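Local coordinates for protein SaTIE-TED (Staphylococcus aureus, PDB 6FX6) that is a cell-wall-linked surface protein domain of the thioester class, probably used for covalent attachment to host targets, although its exact function is not established, at residues I104-G109 / L119-R124. Residues are numbered along the deposited sequence; the frame is centred on the assembly and turned at random.
Sequences IWELLG and LNYEAR
Glu106 and Tyr121 reach for each other from opposite directions and meet through a single hydrogen bond, in which Tyr121 OH donates to Glu106 OE2 at 2.8 Å. The CA atoms of Glu106 and Tyr121 lie 12.4 Å apart, so the bond is made at the far ends of both side chains, with Tyr112 packing against both. In Tyr121, CG stands anti to the backbone N (chi1 -178°), which extends the ring so that its hydroxyl reaches the last turn of helix 94-107. Glu106 answers with CG beside its own backbone N and a bend at chi2 (-149°). The carboxylate comes in at the hydroxyl edge of the ring, with OE2 in the ring plane and 3.5 Å from Tyr121 CE2, while the two flat groups are turned 33° apart. OE2 receives the phenol on its anti lone pair, away from OE1. The same oxygen also forms a salt bridge with Lys125, whose charge probably steadies the carboxylate and offsets the nearby Glu122, whose OE2 lies 5.6 Å from Glu106 OE2. Met102 of helix 94-107 and Tyr112 and Ile115 of strand 111-115 touch the Tyr121 side chain. At the start of helix 121-134, Arg124 turns back along the chain, and its NH1 donates to Leu119 O at 3.0 Å, approaching from above the carbonyl plane. Arg124 NH2 is paired with Asp91 in a salt bridge, so its guanidinium group links the turn before the helix to the region preceding helix 94-107. The contact is a polar helix-to-helix link within the thioester domain, joining the C-terminal end of helix 94-107 to the first turn of helix 121-134 across the connection that carries strand 111-115.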
ATOM      1  N   ILE A 104     -10.641  -4.202  -3.402  1.00 32.81           N
ATOM      2  CA  ILE A 104      -9.941  -4.143  -4.690  1.00 33.17           C
ATOM      3  C   ILE A 104     -10.924  -4.409  -5.823  1.00 33.89           C
ATOM      4  O   ILE A 104     -10.952  -3.673  -6.808  1.00 38.40           O
ATOM      5  CB  ILE A 104      -8.752  -5.142  -4.741  1.00 31.74           C
ATOM      6  CG1 ILE A 104      -7.587  -4.601  -3.907  1.00 31.24           C
ATOM      7  CG2 ILE A 104      -8.287  -5.407  -6.175  1.00 32.00           C
ATOM      8  CD1 ILE A 104      -6.548  -5.640  -3.534  1.00 29.88           C
ATOM      9  N   TRP A 105     -11.735  -5.452  -5.671  1.00 35.14           N
ATOM     10  CA  TRP A 105     -12.729  -5.804  -6.684  1.00 38.48           C
ATOM     11  C   TRP A 105     -13.845  -4.772  -6.864  1.00 40.33           C
ATOM     12  O   TRP A 105     -14.380  -4.667  -7.963  1.00 41.79           O
ATOM     13  CB  TRP A 105     -13.352  -7.175  -6.401  1.00 37.79           C
ATOM     14  CG  TRP A 105     -12.526  -8.360  -6.791  1.00 35.53           C
ATOM     15  CD1 TRP A 105     -11.349  -8.372  -7.491  1.00 36.99           C
ATOM     16  CD2 TRP A 105     -12.855  -9.723  -6.543  1.00 34.25           C
ATOM     17  NE1 TRP A 105     -10.916  -9.661  -7.666  1.00 32.93           N
ATOM     18  CE2 TRP A 105     -11.824 -10.512  -7.099  1.00 33.63           C
ATOM     19  CE3 TRP A 105     -13.924 -10.359  -5.902  1.00 33.67           C
ATOM     20  CZ2 TRP A 105     -11.823 -11.907  -7.023  1.00 35.52           C
ATOM     21  CZ3 TRP A 105     -13.922 -11.745  -5.822  1.00 36.55           C
ATOM     22  CH2 TRP A 105     -12.875 -12.505  -6.379  1.00 35.39           C
ATOM     23  N   GLU A 106     -14.202  -4.028  -5.815  1.00 42.83           N
ATOM     24  CA  GLU A 106     -15.159  -2.915  -5.958  1.00 48.88           C
ATOM     25  C   GLU A 106     -14.676  -1.859  -6.947  1.00 51.86           C
ATOM     26  O   GLU A 106     -15.480  -1.305  -7.691  1.00 55.96           O
ATOM     27  CB  GLU A 106     -15.470  -2.240  -4.616  1.00 51.62           C
ATOM     28  CG  GLU A 106     -16.365  -3.064  -3.702  1.00 54.45           C
ATOM     29  CD  GLU A 106     -17.272  -2.234  -2.802  1.00 60.07           C
ATOM     30  OE1 GLU A 106     -17.868  -1.251  -3.292  1.00 66.83           O
ATOM     31  OE2 GLU A 106     -17.409  -2.585  -1.604  1.00 57.77           O
ATOM     32  N   LEU A 107     -13.370  -1.590  -6.951  1.00 51.86           N
ATOM     33  CA  LEU A 107     -12.777  -0.637  -7.896  1.00 56.40           C
ATOM     34  C   LEU A 107     -12.688  -1.154  -9.330  1.00 53.87           C
ATOM     35  O   LEU A 107     -12.557  -0.362 -10.258  1.00 58.48           O
ATOM     36  CB  LEU A 107     -11.380  -0.211  -7.430  1.00 57.11           C
ATOM     37  CG  LEU A 107     -11.307   0.659  -6.178  1.00 59.81           C
ATOM     38  CD1 LEU A 107      -9.845   0.910  -5.850  1.00 59.23           C
ATOM     39  CD2 LEU A 107     -12.062   1.977  -6.360  1.00 64.62           C
ATOM     40  N   LEU A 108     -12.732  -2.472  -9.502  1.00 53.06           N
ATOM     41  CA  LEU A 108     -12.669  -3.108 -10.817  1.00 53.37           C
ATOM     42  C   LEU A 108     -14.024  -3.654 -11.299  1.00 55.25           C
ATOM     43  O   LEU A 108     -14.064  -4.527 -12.173  1.00 55.74           O
ATOM     44  CB  LEU A 108     -11.624  -4.229 -10.778  1.00 49.83           C
ATOM     45  CG  LEU A 108     -10.235  -3.810 -10.292  1.00 49.45           C
ATOM     46  CD1 LEU A 108      -9.329  -5.023 -10.155  1.00 47.48           C
ATOM     47  CD2 LEU A 108      -9.625  -2.783 -11.234  1.00 52.86           C
ATOM     48  N   GLY A 109     -15.123  -3.149 -10.733  1.00 58.66           N
ATOM     49  CA  GLY A 109     -16.472  -3.396 -11.268  1.00 61.27           C
ATOM     50  C   GLY A 109     -17.330  -4.456 -10.591  1.00 58.54           C
ATOM     51  O   GLY A 109     -18.447  -4.706 -11.039  1.00 62.34           O
ATOM     52  N   LEU A 119     -18.008 -11.712   7.931  1.00 49.83           N
ATOM     53  CA  LEU A 119     -16.909 -10.876   7.417  1.00 53.08           C
ATOM     54  C   LEU A 119     -16.704  -9.565   8.157  1.00 52.36           C
ATOM     55  O   LEU A 119     -15.579  -9.070   8.202  1.00 47.88           O
ATOM     56  CB  LEU A 119     -17.094 -10.524   5.935  1.00 56.15           C
ATOM     57  CG  LEU A 119     -16.184 -11.286   4.990  1.00 54.81           C
ATOM     58  CD1 LEU A 119     -16.537 -12.745   5.045  1.00 60.61           C
ATOM     59  CD2 LEU A 119     -16.334 -10.756   3.580  1.00 59.27           C
ATOM     60  N   ASN A 120     -17.787  -8.989   8.682  1.00 53.19           N
ATOM     61  CA  ASN A 120     -17.756  -7.650   9.257  1.00 54.90           C
ATOM     62  C   ASN A 120     -17.237  -6.683   8.180  1.00 49.78           C
ATOM     63  O   ASN A 120     -16.332  -5.885   8.429  1.00 47.99           O
ATOM     64  CB  ASN A 120     -16.883  -7.649  10.529  1.00 57.10           C
ATOM     65  CG  ASN A 120     -17.164  -6.473  11.446  1.00 61.64           C
ATOM     66  OD1 ASN A 120     -18.308  -6.045  11.603  1.00 67.55           O
ATOM     67  ND2 ASN A 120     -16.115  -5.955  12.073  1.00 61.70           N
ATOM     68  N   TYR A 121     -17.820  -6.780   6.982  1.00 46.42           N
ATOM     69  CA  TYR A 121     -17.245  -6.158   5.781  1.00 43.81           C
ATOM     70  C   TYR A 121     -17.242  -4.642   5.826  1.00 45.17           C
ATOM     71  O   TYR A 121     -16.225  -4.018   5.519  1.00 45.96           O
ATOM     72  CB  TYR A 121     -17.961  -6.610   4.498  1.00 41.77           C
ATOM     73  CG  TYR A 121     -17.353  -6.020   3.227  1.00 40.22           C
ATOM     74  CD1 TYR A 121     -16.034  -6.304   2.867  1.00 36.57           C
ATOM     75  CD2 TYR A 121     -18.089  -5.163   2.398  1.00 42.09           C
ATOM     76  CE1 TYR A 121     -15.465  -5.755   1.719  1.00 37.31           C
ATOM     77  CE2 TYR A 121     -17.537  -4.618   1.241  1.00 39.52           C
ATOM     78  CZ  TYR A 121     -16.224  -4.911   0.904  1.00 39.90           C
ATOM     79  OH  TYR A 121     -15.661  -4.376  -0.241  1.00 37.75           O
ATOM     80  N   GLU A 122     -18.373  -4.053   6.191  1.00 50.60           N
ATOM     81  CA  GLU A 122     -18.500  -2.599   6.172  1.00 56.74           C
ATOM     82  C   GLU A 122     -17.517  -1.930   7.132  1.00 56.14           C
ATOM     83  O   GLU A 122     -16.924  -0.911   6.783  1.00 58.29           O
ATOM     84  CB  GLU A 122     -19.943  -2.167   6.461  1.00 66.20           C
ATOM     85  CG  GLU A 122     -20.942  -2.569   5.378  1.00 72.59           C
ATOM     86  CD  GLU A 122     -20.590  -2.018   3.999  1.00 77.10           C
ATOM     87  OE1 GLU A 122     -20.346  -0.797   3.884  1.00 79.30           O
ATOM     88  OE2 GLU A 122     -20.555  -2.810   3.029  1.00 79.80           O
ATOM     89  N   ALA A 123     -17.326  -2.522   8.312  1.00 56.13           N
ATOM     90  CA  ALA A 123     -16.357  -2.020   9.297  1.00 57.92           C
ATOM     91  C   ALA A 123     -14.903  -2.232   8.853  1.00 56.38           C
ATOM     92  O   ALA A 123     -14.055  -1.363   9.072  1.00 57.55           O
ATOM     93  CB  ALA A 123     -16.593  -2.661  10.655  1.00 60.08           C
ATOM     94  N   ARG A 124     -14.618  -3.380   8.237  1.00 52.44           N
ATOM     95  CA  ARG A 124     -13.284  -3.650   7.687  1.00 48.51           C
ATOM     96  C   ARG A 124     -12.941  -2.692   6.545  1.00 45.71           C
ATOM     97  O   ARG A 124     -11.852  -2.112   6.525  1.00 42.64           O
ATOM     98  CB  ARG A 124     -13.151  -5.109   7.222  1.00 45.93           C
ATOM     99  CG  ARG A 124     -12.967  -6.103   8.363  1.00 48.21           C
ATOM    100  CD  ARG A 124     -12.575  -7.489   7.861  1.00 48.03           C
ATOM    101  NE  ARG A 124     -11.697  -8.184   8.808  1.00 50.83           N
ATOM    102  CZ  ARG A 124     -12.089  -8.869   9.883  1.00 49.70           C
ATOM    103  NH1 ARG A 124     -13.372  -8.995  10.193  1.00 54.90           N
ATOM    104  NH2 ARG A 124     -11.177  -9.446  10.659  1.00 53.43           N
TER